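Local coordinates for hypothetical protein Atu0492 (PDB 2GMY) that is of unknown function but belongs to the AhpD-like carboxymuconolactone decarboxylase family and probably serves in antioxidant defence, at residues I69-M72 / S73-R76; R86-L89 / G90-A94; T96-E100 / T101-D105; V121-T124 / V125-A129. All coordinates share one frame; numbering follows the deposited sequence.

Contact 1: I69-M72 / S73-R76; sequences INLM and SVWR
Asn70 O is gripped by two waters, and both lead on to Ser73. One donates to Asn70 O at 2.7 Å and also hydrogen-bonds Ser73 OG, so the hydroxyl reaches the carbonyl through a bridge rather than directly. The other donates to Ile69 O at 2.8 Å, and its bonds to Asn70 O and Ser73 N are weak. Just beyond, Val74 N bonds to Leu71 O at 3.0 Å. With Met72 and Ser73 both in right-handed helical backbone angles, this closes a type I beta-turn, which carries the all-helical AhpD-like chain from helix 66-70 toward helix 83-96. Leu71 CD2 rests against Val74 CG2 at 3.8 Å, the two branched ends meeting at a slant. Trp75 has its CG between the backbone N and the carbonyl carbon (chi1 69°), which brings Met72 O to the indole edge, 3.7 Å from CD1. Arg76 CG lies over one indole face near the rim, and the guanidinium plane is set with Trp75 CZ2 above its centre. Trp75 NE1 hydrogen-bonds Asp93. Met72 leans on Leu37, Leu40 and Ile44 of helix 32-45, while Val74 packs on Gly47 of the second subunit.

Contact 2: R86-L89 / G90-A94; sequences RALL and GWVDA
Residues 86-94 form a continuous alpha-helical run in which Gly90 N, Val92 N and Asp93 N bond to the carbonyls of Arg86, Leu88 and Leu89, Val92 N to Leu88 O (2.8 Å) and Asp93 N to Leu89 O being equally straight at 170°. Trp91 N is shared less well: its bonds to Ala87 O and Leu88 O are both weak. Among the side chains, Val92 CG2 sits beside the backbone N, 3.4 Å from Leu88 O, and touches Leu88 CD1 loosely at 4.2 Å, one turn back on the same face. Trp91 CB passes 3.4 Å from Leu88 O, but the indole swings off the run because CG is anti to the backbone N (chi1 -170°). This stretch is the middle of helix 83-96, one of the helices of the all-helical AhpD-like fold, with helix 32-45 against Leu88 and Leu89, helix 105-114 against Ala87, and Thr124 OG1 of helix 117-139 hydrogen-bonded by Trp91 NE1. Asp93 turns its carboxylate back along the helix, OD1 lying 3.2 Å from Leu89 O. Two acceptors so close would tend to repel, and the salt bridge from OD1 to Arg41 NE probably offsets this. At the other end, Arg86 reaches away from the helix, NH1 to Trp75 O and NH2 to Arg76 O, so one guanidinium holds two successive carbonyls of the preceding loop.

Contact 3: T96-E100 / T101-D105; sequences TKIAE and TGAPD
Thr101, Ile98 and Glu100 carry this short turn. Thr101 is held first by its backbone: Thr101 N bonds to Lys97 O at 3.0 Å. Its side chain packs on the same group, CG2 lying 3.4 Å from Lys97 O. The hydroxyl is placed between the backbone N and the carbonyl carbon (chi1 73°); this rotation sets OG1 at Ala103 N, two residues on, where it accepts at 3.0 Å in a nearly straight bond, an ST turn. OG1 also hydrogen-bonds Ala94 O, so two bonds fix its rotation. Ile98 contributes at both ends. Ile98 O receives Gly102 N at 2.9 Å, and Gly102 then leaves helical geometry with a positive phi of 64°, turning the chain out of helix 98-101. The Ile98 side chain, with CG1 anti to the backbone N, bends at its second torsion and sends CD1 onto Ala103 CB at 3.7 Å. Glu100 directly precedes Thr101, and its side chain, extended beyond CG, leads away from the turn to a carboxylate that comes close to Glu100 of the third subunit, two like charges that would probably repel unless one is protonated. That subunit also hydrogen-bonds the turn, Arg141 binding Gly102 O and Arg4 binding Ala103 O. Helix 98-101 thus links helix 83-96 to helix 105-114: Lys97 NZ returns to Asp93 O on the former, and Pro104 stands at the N-cap position of the latter.

Contact 4: V121-T124 / V125-A129; sequences VKIT and VAIGA
Ile127 points back along helix 117-139 at Ile123 and can be traced outward atom by atom. Its CB lies 3.6 Å from Thr124 O and slightly farther from Ile123 O. CG1, anti to the carbonyl carbon (chi1 -66°), sits 3.3 Å from Ile123 O, and CD1 then continues to Ile123 CG2 at 3.8 Å. The two isoleucines therefore lie side by side and point the same way, one turn apart. In the backbone, Ile127 N bonds to Ile123 O at 2.9 Å, one rung of a regular alpha-helical ladder that includes Val125 N to Val121 O, Ala126 N to Lys122 O and Gly128 N to Thr124 O. On another face, Val125 CG2 folds over Val121 O at 3.3 Å, while its approach to Val121 CG1 is looser, 4.4 Å. Ala126 CB lies close to two carbonyls, Ile123 O at 3.3 Å and Lys122 O. Thr124 OG1 hydrogen-bonds Ile120 O one turn earlier, in addition to its bond with Trp91 NE1. Around this span, Ile38 of helix 32-45 packs on Ile123, Ala126 and Ile127, while Val25 of helix 12-26 meets Ala126. Val18 of the third subunit packs on Val125.

Contact 2 is the hub, for each of the other three touches it. Contact 1 meets it where Met72 SD packs on Leu89 CD2 at 3.4 Å. Contact 4 meets it through Leu88 CD1 on Ile123 CG2 and Trp91 CD1 on Ile127 CD1, both 3.5 Å. Contact 3 follows in the chain and lays Ala103 CB on Trp91 CH2 at 3.9 Å, and its Thr96 OG1 lies 3.8 Å from Ile127 CG2 of contact 4. Contacts 1 and 4 do not touch: their centres are about 20 Å apart, on opposite sides of the chain's centre. Contact 1 borders the second subunit, while contacts 2, 3 and 4 all reach the third, within a six-chain assembly.

Contact 1: I69-M72 / S73-R76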
loop_
_atom_site.group_PDB
_atom_site.type_symbol
_atom_site.label_atom_id
_atom_site.label_comp_id
_atom_site.label_asym_id
_atom_site.label_seq_id
_atom_site.Cartn_x
_atom_site.Cartn_y
_atom_site.Cartn_z
ATOM N N ILE A 69 14.365 22.477 8.143
ATOM C CA ILE A 69 15.080 21.225 7.835
ATOM C C ILE A 69 14.418 20.006 8.499
ATOM O O ILE A 69 14.091 19.014 7.827
ATOM C CB ILE A 69 16.554 21.343 8.282
ATOM C CG1 ILE A 69 17.284 22.391 7.430
ATOM C CG2 ILE A 69 17.263 19.989 8.231
ATOM C CD1 ILE A 69 18.704 22.711 7.965
ATOM N N ASN A 70 14.199 20.083 9.807
ATOM C CA ASN A 70 13.669 18.935 10.552
ATOM C C ASN A 70 12.222 18.576 10.299
ATOM O O ASN A 70 11.836 17.415 10.465
ATOM C CB ASN A 70 13.886 19.125 12.037
ATOM C CG ASN A 70 15.307 18.856 12.422
ATOM O OD1 ASN A 70 16.059 19.778 12.740
ATOM N ND2 ASN A 70 15.705 17.591 12.356
ATOM N N LEU A 71 11.410 19.541 9.897
ATOM C CA LEU A 71 9.999 19.264 9.704
ATOM C C LEU A 71 9.670 18.786 8.295
ATOM O O LEU A 71 8.530 18.510 7.979
ATOM C CB LEU A 71 9.151 20.467 10.087
ATOM C CG LEU A 71 8.974 20.678 11.593
ATOM C CD1 LEU A 71 8.491 22.041 11.811
ATOM C CD2 LEU A 71 7.986 19.697 12.154
ATOM N N MET A 72 10.691 18.659 7.465
ATOM C CA MET A 72 10.438 18.313 6.087
ATOM C C MET A 72 9.877 16.918 5.935
ATOM O O MET A 72 9.237 16.611 4.966
ATOM C CB MET A 72 11.664 18.433 5.226
ATOM C CG MET A 72 11.258 18.258 3.830
ATOM S SD MET A 72 10.878 19.867 3.202
ATOM C CE MET A 72 12.463 19.936 2.495
ATOM N N SER A 73 10.182 16.066 6.896
ATOM C CA SER A 73 9.719 14.700 6.850
ATOM C C SER A 73 8.215 14.638 7.084
ATOM O O SER A 73 7.601 13.653 6.782
ATOM C CB SER A 73 10.449 13.857 7.893
ATOM O OG SER A 73 10.155 14.292 9.181
ATOM N N VAL A 74 7.650 15.718 7.614
ATOM C CA VAL A 74 6.256 15.762 8.066
ATOM C C VAL A 74 5.611 17.098 7.669
ATOM O O VAL A 74 4.774 17.654 8.375
ATOM C CB VAL A 74 6.152 15.504 9.611
ATOM C CG1 VAL A 74 6.582 14.076 9.955
ATOM C CG2 VAL A 74 6.989 16.512 10.400
ATOM N N TRP A 75 5.978 17.584 6.487
ATOM C CA TRP A 75 5.645 18.952 6.106
ATOM C C TRP A 75 4.169 19.267 6.046
ATOM O O TRP A 75 3.788 20.422 6.240
ATOM C CB TRP A 75 6.293 19.287 4.756
ATOM C CG TRP A 75 5.681 18.541 3.623
ATOM C CD1 TRP A 75 6.054 17.315 3.142
ATOM C CD2 TRP A 75 4.577 18.973 2.828
ATOM N NE1 TRP A 75 5.244 16.960 2.070
ATOM C CE2 TRP A 75 4.327 17.957 1.864
ATOM C CE3 TRP A 75 3.772 20.120 2.830
ATOM C CZ2 TRP A 75 3.308 18.056 0.923
ATOM C CZ3 TRP A 75 2.759 20.219 1.893
ATOM C CH2 TRP A 75 2.536 19.199 0.946
ATOM N N ARG A 76 3.330 18.267 5.739
ATOM C CA ARG A 76 1.921 18.564 5.500
ATOM C C ARG A 76 1.278 19.184 6.728
ATOM O O ARG A 76 0.401 20.022 6.599
ATOM C CB ARG A 76 1.136 17.323 5.081
ATOM C CG ARG A 76 1.471 16.848 3.706
ATOM C CD ARG A 76 0.345 16.004 3.105
ATOM N NE ARG A 76 0.737 15.553 1.773
ATOM C CZ ARG A 76 0.385 16.146 0.636
ATOM N NH1 ARG A 76 -0.408 17.215 0.635
ATOM N NH2 ARG A 76 0.817 15.643 -0.509
HETATM O O HOH W 1 13.218 16.321 7.854
HETATM O O HOH W 2 12.627 14.833 10.436
#

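Contact 2: R86-L89 / G90-A94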
loop_
_atom_site.group_PDB
_atom_site.type_symbol
_atom_site.label_atom_id
_atom_site.label_comp_id
_atom_site.label_asym_id
_atom_site.label_seq_id
_atom_site.Cartn_x
_atom_site.Cartn_y
_atom_site.Cartn_z
ATOM N N ARG A 86 4.701 24.884 0.089
ATOM C CA ARG A 86 3.725 23.791 0.143
ATOM C C ARG A 86 3.313 23.290 -1.229
ATOM O O ARG A 86 3.126 22.086 -1.427
ATOM C CB ARG A 86 2.476 24.170 0.941
ATOM C CG ARG A 86 2.774 24.404 2.393
ATOM C CD ARG A 86 1.501 24.744 3.163
ATOM N NE ARG A 86 0.638 23.571 3.333
ATOM C CZ ARG A 86 0.845 22.606 4.231
ATOM N NH1 ARG A 86 1.880 22.664 5.068
ATOM N NH2 ARG A 86 0.012 21.572 4.284
ATOM N N ALA A 87 3.172 24.215 -2.176
ATOM C CA ALA A 87 2.808 23.855 -3.537
ATOM C C ALA A 87 3.917 22.995 -4.132
ATOM O O ALA A 87 3.670 21.962 -4.749
ATOM C CB ALA A 87 2.607 25.106 -4.354
ATOM N N LEU A 88 5.155 23.417 -3.923
ATOM C CA LEU A 88 6.300 22.674 -4.426
ATOM C C LEU A 88 6.398 21.295 -3.760
ATOM O O LEU A 88 6.555 20.292 -4.442
ATOM C CB LEU A 88 7.581 23.483 -4.199
ATOM C CG LEU A 88 8.904 22.873 -4.667
ATOM C CD1 LEU A 88 8.838 22.393 -6.118
ATOM C CD2 LEU A 88 10.043 23.882 -4.468
ATOM N N LEU A 89 6.271 21.254 -2.433
ATOM C CA LEU A 89 6.334 19.983 -1.680
ATOM C C LEU A 89 5.288 18.974 -2.171
ATOM O O LEU A 89 5.584 17.785 -2.335
ATOM C CB LEU A 89 6.170 20.246 -0.182
ATOM C CG LEU A 89 7.415 20.831 0.485
ATOM C CD1 LEU A 89 7.066 21.578 1.765
ATOM C CD2 LEU A 89 8.467 19.740 0.743
ATOM N N GLY A 90 4.070 19.447 -2.427
ATOM C CA GLY A 90 3.015 18.566 -2.966
ATOM C C GLY A 90 3.434 17.902 -4.269
ATOM O O GLY A 90 3.147 16.709 -4.512
ATOM N N TRP A 91 4.140 18.665 -5.106
ATOM C CA TRP A 91 4.590 18.160 -6.398
ATOM C C TRP A 91 5.789 17.237 -6.231
ATOM O O TRP A 91 5.870 16.179 -6.882
ATOM C CB TRP A 91 4.942 19.323 -7.310
ATOM C CG TRP A 91 5.198 18.965 -8.739
ATOM C CD1 TRP A 91 6.366 19.157 -9.435
ATOM C CD2 TRP A 91 4.271 18.391 -9.677
ATOM N NE1 TRP A 91 6.223 18.747 -10.736
ATOM C CE2 TRP A 91 4.952 18.269 -10.915
ATOM C CE3 TRP A 91 2.940 17.972 -9.595
ATOM C CZ2 TRP A 91 4.342 17.736 -12.061
ATOM C CZ3 TRP A 91 2.326 17.447 -10.747
ATOM C CH2 TRP A 91 3.034 17.343 -11.958
ATOM N N VAL A 92 6.729 17.625 -5.371
ATOM C CA VAL A 92 7.838 16.717 -5.067
ATOM C C VAL A 92 7.311 15.352 -4.613
ATOM O O VAL A 92 7.762 14.308 -5.099
ATOM C CB VAL A 92 8.798 17.316 -4.028
ATOM C CG1 VAL A 92 9.840 16.288 -3.582
ATOM C CG2 VAL A 92 9.476 18.546 -4.605
ATOM N N ASP A 93 6.354 15.364 -3.690
ATOM C CA ASP A 93 5.762 14.120 -3.206
ATOM C C ASP A 93 5.081 13.331 -4.338
ATOM O O ASP A 93 5.354 12.131 -4.515
ATOM C CB ASP A 93 4.755 14.432 -2.100
ATOM C CG ASP A 93 5.426 14.834 -0.797
ATOM O OD1 ASP A 93 6.636 15.142 -0.804
ATOM O OD2 ASP A 93 4.727 14.838 0.240
ATOM N N ALA A 94 4.221 13.999 -5.106
ATOM C CA ALA A 94 3.430 13.313 -6.143
ATOM C C ALA A 94 4.318 12.689 -7.215
ATOM O O ALA A 94 4.082 11.560 -7.677
ATOM C CB ALA A 94 2.415 14.282 -6.781
#

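Contact 3: T96-E100 / T101-D105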
loop_
_atom_site.group_PDB
_atom_site.type_symbol
_atom_site.label_atom_id
_atom_site.label_comp_id
_atom_site.label_asym_id
_atom_site.label_seq_id
_atom_site.Cartn_x
_atom_site.Cartn_y
_atom_site.Cartn_z
ATOM N N THR A 96 7.745 12.153 -6.962
ATOM C CA THR A 96 8.646 11.137 -6.404
ATOM C C THR A 96 7.933 9.776 -6.321
ATOM O O THR A 96 8.531 8.736 -6.563
ATOM C CB THR A 96 9.213 11.588 -5.049
ATOM O OG1 THR A 96 10.061 12.723 -5.269
ATOM C CG2 THR A 96 10.025 10.494 -4.396
ATOM N N LYS A 97 6.644 9.818 -6.001
ATOM C CA LYS A 97 5.834 8.605 -5.920
ATOM C C LYS A 97 4.934 8.462 -7.146
ATOM O O LYS A 97 3.759 8.091 -7.030
ATOM C CB LYS A 97 4.998 8.594 -4.638
ATOM C CG LYS A 97 5.839 8.571 -3.365
ATOM C CD LYS A 97 4.950 8.567 -2.111
ATOM C CE LYS A 97 4.078 9.817 -2.032
ATOM N NZ LYS A 97 4.896 11.030 -1.764
ATOM N N ILE A 98 5.508 8.717 -8.317
ATOM C CA ILE A 98 4.753 8.760 -9.579
ATOM C C ILE A 98 3.944 7.485 -9.846
ATOM O O ILE A 98 2.825 7.560 -10.338
ATOM C CB ILE A 98 5.695 9.053 -10.796
ATOM C CG1 ILE A 98 4.908 9.538 -12.026
ATOM C CG2 ILE A 98 6.605 7.851 -11.109
ATOM C CD1 ILE A 98 4.432 10.951 -11.926
ATOM N N ALA A 99 4.499 6.326 -9.490
ATOM C CA ALA A 99 3.844 5.061 -9.812
ATOM C C ALA A 99 2.549 4.901 -9.032
ATOM O O ALA A 99 1.604 4.284 -9.537
ATOM C CB ALA A 99 4.765 3.893 -9.557
ATOM N N GLU A 100 2.512 5.466 -7.824
ATOM C CA GLU A 100 1.328 5.431 -6.961
ATOM C C GLU A 100 0.335 6.539 -7.262
ATOM O O GLU A 100 -0.868 6.303 -7.233
ATOM C CB GLU A 100 1.727 5.568 -5.494
ATOM C CG GLU A 100 2.539 4.422 -4.920
ATOM C CD GLU A 100 2.967 4.681 -3.464
ATOM O OE1 GLU A 100 2.713 5.794 -2.925
ATOM O OE2 GLU A 100 3.558 3.766 -2.847
ATOM N N THR A 101 0.833 7.751 -7.508
ATOM C CA THR A 101 -0.057 8.905 -7.596
ATOM C C THR A 101 -0.503 9.265 -9.006
ATOM O O THR A 101 -1.565 9.860 -9.184
ATOM C CB THR A 101 0.591 10.187 -7.029
ATOM O OG1 THR A 101 1.596 10.650 -7.937
ATOM C CG2 THR A 101 1.206 9.934 -5.667
ATOM N N GLY A 102 0.346 8.964 -9.987
ATOM C CA GLY A 102 0.142 9.418 -11.372
ATOM C C GLY A 102 0.177 10.923 -11.601
ATOM O O GLY A 102 -0.305 11.397 -12.641
ATOM N N ALA A 103 0.753 11.672 -10.649
ATOM C CA ALA A 103 0.855 13.154 -10.698
ATOM C C ALA A 103 -0.495 13.870 -10.907
ATOM O O ALA A 103 -0.772 14.398 -11.997
ATOM C CB ALA A 103 1.910 13.615 -11.737
ATOM N N PRO A 104 -1.350 13.863 -9.863
ATOM C CA PRO A 104 -2.746 14.301 -9.990
ATOM C C PRO A 104 -2.937 15.766 -10.358
ATOM O O PRO A 104 -2.081 16.614 -10.063
ATOM C CB PRO A 104 -3.339 14.043 -8.585
ATOM C CG PRO A 104 -2.412 12.988 -7.977
ATOM C CD PRO A 104 -1.050 13.397 -8.495
ATOM N N ASP A 105 -4.078 16.034 -10.989
ATOM C CA ASP A 105 -4.477 17.385 -11.362
ATOM C C ASP A 105 -4.389 18.388 -10.217
ATOM O O ASP A 105 -3.906 19.497 -10.422
ATOM C CB ASP A 105 -5.918 17.374 -11.897
ATOM C CG ASP A 105 -6.036 16.770 -13.299
ATOM O OD1 ASP A 105 -5.036 16.677 -14.049
ATOM O OD2 ASP A 105 -7.176 16.397 -13.666
#

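Contact 4: V121-T124 / V125-A129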
loop_
_atom_site.group_PDB
_atom_site.type_symbol
_atom_site.label_atom_id
_atom_site.label_comp_id
_atom_site.label_asym_id
_atom_site.label_seq_id
_atom_site.Cartn_x
_atom_site.Cartn_y
_atom_site.Cartn_z
ATOM N N VAL A 121 9.263 23.026 -15.426
ATOM C CA VAL A 121 10.144 22.083 -16.108
ATOM C C VAL A 121 11.449 21.930 -15.342
ATOM O O VAL A 121 11.919 20.805 -15.120
ATOM C CB VAL A 121 10.384 22.476 -17.584
ATOM C CG1 VAL A 121 11.323 21.469 -18.259
ATOM C CG2 VAL A 121 9.058 22.523 -18.318
ATOM N N LYS A 122 12.037 23.056 -14.923
ATOM C CA LYS A 122 13.274 23.021 -14.110
ATOM C C LYS A 122 13.070 22.217 -12.820
ATOM O O LYS A 122 13.877 21.364 -12.460
ATOM C CB LYS A 122 13.740 24.442 -13.775
ATOM C CG LYS A 122 14.121 25.261 -14.998
ATOM C CD LYS A 122 14.534 26.663 -14.592
ATOM C CE LYS A 122 15.005 27.442 -15.804
ATOM N NZ LYS A 122 15.329 28.832 -15.391
ATOM N N ILE A 123 11.964 22.493 -12.136
ATOM C CA ILE A 123 11.606 21.764 -10.916
ATOM C C ILE A 123 11.501 20.260 -11.156
ATOM O O ILE A 123 12.030 19.455 -10.370
ATOM C CB ILE A 123 10.269 22.296 -10.374
ATOM C CG1 ILE A 123 10.479 23.659 -9.719
ATOM C CG2 ILE A 123 9.622 21.326 -9.357
ATOM C CD1 ILE A 123 9.190 24.451 -9.619
ATOM N N THR A 124 10.814 19.884 -12.235
ATOM C CA THR A 124 10.522 18.477 -12.491
ATOM C C THR A 124 11.789 17.710 -12.905
ATOM O O THR A 124 11.991 16.571 -12.496
ATOM C CB THR A 124 9.347 18.320 -13.480
ATOM O OG1 THR A 124 8.220 19.082 -12.998
ATOM C CG2 THR A 124 8.938 16.863 -13.594
ATOM N N VAL A 125 12.664 18.350 -13.673
ATOM C CA VAL A 125 13.974 17.750 -13.956
ATOM C C VAL A 125 14.783 17.604 -12.656
ATOM O O VAL A 125 15.440 16.583 -12.440
ATOM C CB VAL A 125 14.743 18.604 -14.999
ATOM C CG1 VAL A 125 16.182 18.132 -15.146
ATOM C CG2 VAL A 125 14.015 18.558 -16.358
ATOM N N ALA A 126 14.730 18.616 -11.788
ATOM C CA ALA A 126 15.417 18.543 -10.495
ATOM C C ALA A 126 14.886 17.350 -9.661
ATOM O O ALA A 126 15.663 16.614 -9.049
ATOM C CB ALA A 126 15.255 19.852 -9.736
ATOM N N ILE A 127 13.568 17.144 -9.666
ATOM C CA ILE A 127 12.980 15.996 -8.957
ATOM C C ILE A 127 13.506 14.696 -9.574
ATOM O O ILE A 127 13.853 13.755 -8.860
ATOM C CB ILE A 127 11.437 16.029 -8.998
ATOM C CG1 ILE A 127 10.901 17.240 -8.208
ATOM C CG2 ILE A 127 10.832 14.734 -8.399
ATOM C CD1 ILE A 127 9.434 17.616 -8.535
ATOM N N GLY A 128 13.575 14.647 -10.902
ATOM C CA GLY A 128 14.128 13.466 -11.582
ATOM C C GLY A 128 15.576 13.217 -11.169
ATOM O O GLY A 128 15.953 12.066 -10.862
ATOM N N ALA A 129 16.381 14.285 -11.153
ATOM C CA ALA A 129 17.798 14.178 -10.809
ATOM C C ALA A 129 18.019 13.613 -9.400
ATOM O O ALA A 129 18.804 12.679 -9.221
ATOM C CB ALA A 129 18.502 15.521 -10.982
#